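Local coordinates for protein aldo-keto Reductase, OXIDOREDUCTASE (Salmonella typhimurium, PDB 5T79) that binds NADPH and probably works as an aldo-keto reductase, of interest for reducing 3-hydroxybutanal to 1,3-butanediol, at residues Y196-R201 against L282-R287. Numbering follows the deposited sequence.
Sequences YSLFER and LAWVLR. With SO4 (sulfate ion), chain B.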
loop_
_atom_site.group_PDB
_atom_site.type_symbol
_atom_site.label_atom_id
_atom_site.label_comp_id
_atom_site.label_asym_id
_atom_site.label_seq_id
_atom_site.Cartn_x
_atom_site.Cartn_y
_atom_site.Cartn_z
ATOM N N TYR A 196 -7.226 5.718 1.636
ATOM C CA TYR A 196 -7.308 6.813 2.617
ATOM C C TYR A 196 -6.467 7.995 2.186
ATOM O O TYR A 196 -5.274 7.853 1.917
ATOM C CB TYR A 196 -6.875 6.337 4.027
ATOM C CG TYR A 196 -6.957 7.363 5.155
ATOM C CD1 TYR A 196 -7.989 8.303 5.207
ATOM C CD2 TYR A 196 -6.085 7.301 6.238
ATOM C CE1 TYR A 196 -8.135 9.166 6.304
ATOM C CE2 TYR A 196 -6.196 8.180 7.315
ATOM C CZ TYR A 196 -7.227 9.102 7.350
ATOM O OH TYR A 196 -7.330 9.931 8.440
ATOM N N SER A 197 -7.105 9.172 2.130
ATOM C CA SER A 197 -6.457 10.454 1.783
ATOM C C SER A 197 -7.315 11.594 2.261
ATOM O O SER A 197 -8.415 11.350 2.745
ATOM C CB SER A 197 -6.262 10.572 0.267
ATOM O OG SER A 197 -7.498 10.849 -0.384
ATOM N N LEU A 198 -6.864 12.842 2.058
ATOM C CA LEU A 198 -7.681 14.025 2.385
ATOM C C LEU A 198 -9.049 13.990 1.671
ATOM O O LEU A 198 -10.040 14.492 2.212
ATOM C CB LEU A 198 -6.941 15.304 1.983
ATOM C CG LEU A 198 -5.798 15.728 2.906
ATOM C CD1 LEU A 198 -4.772 16.576 2.159
ATOM C CD2 LEU A 198 -6.331 16.558 4.069
ATOM N N PHE A 199 -9.094 13.389 0.476
ATOM C CA PHE A 199 -10.299 13.321 -0.346
ATOM C C PHE A 199 -11.094 12.016 -0.152
ATOM O O PHE A 199 -12.141 11.835 -0.779
ATOM C CB PHE A 199 -9.918 13.489 -1.833
ATOM C CG PHE A 199 -9.486 14.888 -2.229
ATOM C CD1 PHE A 199 -9.859 15.995 -1.468
ATOM C CD2 PHE A 199 -8.768 15.104 -3.400
ATOM C CE1 PHE A 199 -9.483 17.288 -1.848
ATOM C CE2 PHE A 199 -8.404 16.393 -3.790
ATOM C CZ PHE A 199 -8.779 17.482 -3.016
ATOM N N GLU A 200 -10.624 11.124 0.713
ATOM C CA GLU A 200 -11.347 9.870 0.950
ATOM C C GLU A 200 -11.182 9.483 2.396
ATOM O O GLU A 200 -10.217 8.805 2.744
ATOM C CB GLU A 200 -10.870 8.750 -0.010
ATOM C CG GLU A 200 -11.701 7.477 0.113
ATOM C CD GLU A 200 -13.199 7.734 0.096
ATOM O OE1 GLU A 200 -13.711 8.084 -0.994
ATOM O OE2 GLU A 200 -13.826 7.727 1.186
ATOM N N ARG A 201 -12.134 9.903 3.245
ATOM C CA ARG A 201 -11.983 9.736 4.693
ATOM C C ARG A 201 -12.915 8.678 5.331
ATOM O O ARG A 201 -13.123 8.721 6.546
ATOM C CB ARG A 201 -12.222 11.119 5.362
ATOM C CG ARG A 201 -11.214 12.172 4.894
ATOM C CD ARG A 201 -11.495 13.539 5.490
ATOM N NE ARG A 201 -11.227 13.567 6.930
ATOM C CZ ARG A 201 -11.195 14.670 7.661
ATOM N NH1 ARG A 201 -11.419 15.854 7.098
ATOM N NH2 ARG A 201 -10.927 14.605 8.960
ATOM N N LEU A 282 0.596 13.366 2.530
ATOM C CA LEU A 282 1.109 12.117 3.129
ATOM C C LEU A 282 1.198 12.239 4.645
ATOM O O LEU A 282 0.794 11.334 5.378
ATOM C CB LEU A 282 2.505 11.753 2.562
ATOM C CG LEU A 282 2.614 11.542 1.062
ATOM C CD1 LEU A 282 4.040 11.172 0.683
ATOM C CD2 LEU A 282 1.635 10.438 0.572
ATOM N N ALA A 283 1.737 13.373 5.116
ATOM C CA ALA A 283 1.867 13.678 6.539
ATOM C C ALA A 283 0.503 13.624 7.224
ATOM O O ALA A 283 0.386 13.092 8.327
ATOM C CB ALA A 283 2.454 15.076 6.688
ATOM N N TRP A 284 -0.538 14.167 6.554
ATOM C CA TRP A 284 -1.887 14.234 7.104
ATOM C C TRP A 284 -2.434 12.834 7.396
ATOM O O TRP A 284 -3.095 12.662 8.407
ATOM C CB TRP A 284 -2.823 15.008 6.165
ATOM C CG TRP A 284 -4.224 15.177 6.689
ATOM C CD1 TRP A 284 -4.700 16.211 7.444
ATOM C CD2 TRP A 284 -5.333 14.300 6.467
ATOM N NE1 TRP A 284 -6.040 16.031 7.703
ATOM C CE2 TRP A 284 -6.457 14.872 7.104
ATOM C CE3 TRP A 284 -5.498 13.093 5.758
ATOM C CZ2 TRP A 284 -7.725 14.276 7.064
ATOM C CZ3 TRP A 284 -6.746 12.493 5.740
ATOM C CH2 TRP A 284 -7.835 13.066 6.408
ATOM N N VAL A 285 -2.147 11.844 6.551
ATOM C CA VAL A 285 -2.643 10.477 6.760
ATOM C C VAL A 285 -2.131 9.895 8.109
ATOM O O VAL A 285 -2.879 9.168 8.771
ATOM C CB VAL A 285 -2.295 9.554 5.563
ATOM C CG1 VAL A 285 -2.552 8.087 5.898
ATOM C CG2 VAL A 285 -3.070 9.969 4.307
ATOM N N LEU A 286 -0.899 10.235 8.525
ATOM C CA LEU A 286 -0.319 9.706 9.783
ATOM C C LEU A 286 -0.495 10.649 11.003
ATOM O O LEU A 286 0.068 10.373 12.064
ATOM C CB LEU A 286 1.190 9.447 9.601
ATOM C CG LEU A 286 1.643 8.550 8.426
ATOM C CD1 LEU A 286 3.160 8.487 8.374
ATOM C CD2 LEU A 286 1.107 7.135 8.562
ATOM N N ARG A 287 -1.267 11.735 10.865
ATOM C CA ARG A 287 -1.398 12.765 11.925
ATOM C C ARG A 287 -1.939 12.255 13.282
ATOM O O ARG A 287 -1.634 12.867 14.315
ATOM C CB ARG A 287 -2.272 13.929 11.440
ATOM C CG ARG A 287 -3.780 13.636 11.442
ATOM C CD ARG A 287 -4.581 14.625 10.615
ATOM N NE ARG A 287 -6.009 14.317 10.682
ATOM C CZ ARG A 287 -6.593 13.295 10.063
ATOM N NH1 ARG A 287 -7.893 13.080 10.213
ATOM N NH2 ARG A 287 -5.884 12.489 9.279
HETATM S S SO4 B . -8.680 15.388 12.757
HETATM O O1 SO4 B . -9.551 14.914 11.688
HETATM O O2 SO4 B . -7.619 16.172 12.145
HETATM O O3 SO4 B . -9.471 16.249 13.637
HETATM O O4 SO4 B . -8.208 14.226 13.500
#
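Leu198 sets one methyl on the indole of Trp284: its CD2 sits 3.4 Å from the centroid of the five-membered ring, 9° off the ring normal, a CH-pi contact over the face. The opposite face of the indole takes the guanidinium of Arg287, with NH2 above the ring, and the rim meets Arg201, whose NE lies 3.5 Å from Trp284 CH2 near the indole plane. Arg201 stands its guanidinium almost perpendicular to the indole, planes 89° apart. Tyr196 comes in obliquely, CE1 to Trp284 CZ3 3.6 Å, and its CD2 packs against Val285 CG1. With CG anti to the backbone N (chi1 -177°), the indole of Trp284 is directed off the helix and in among Leu198, Tyr196 and Arg201.

In the TIM barrel of the aldo-keto reductases, the contact ties the loop after strand 191-193, here a type I turn from Ser197 to Glu200 with an ST turn at Ser197 OG, to helix 277-285. Ser197 lies about 7 Å from the bound NADPH, side chain to cofactor.

The polar bonds gather on Arg287. Its NH2 is gripped twice, by Tyr196 OH at 3.1 Å and by the carbonyl Trp284 O at 2.9 Å, both near the guanidinium plane, which should fix its rotation. NE and NH1 donate to O2 and O1 of a sulfate that probably comes from the crystallisation liquor. Arg201 NH2 comes 3.6 Å from Arg287 NH1, two cations gathered around the sulfate and Glu204, which salt-bridges both and also bonds Tyr196 OH; Asp325 pairs with Arg201 NH1.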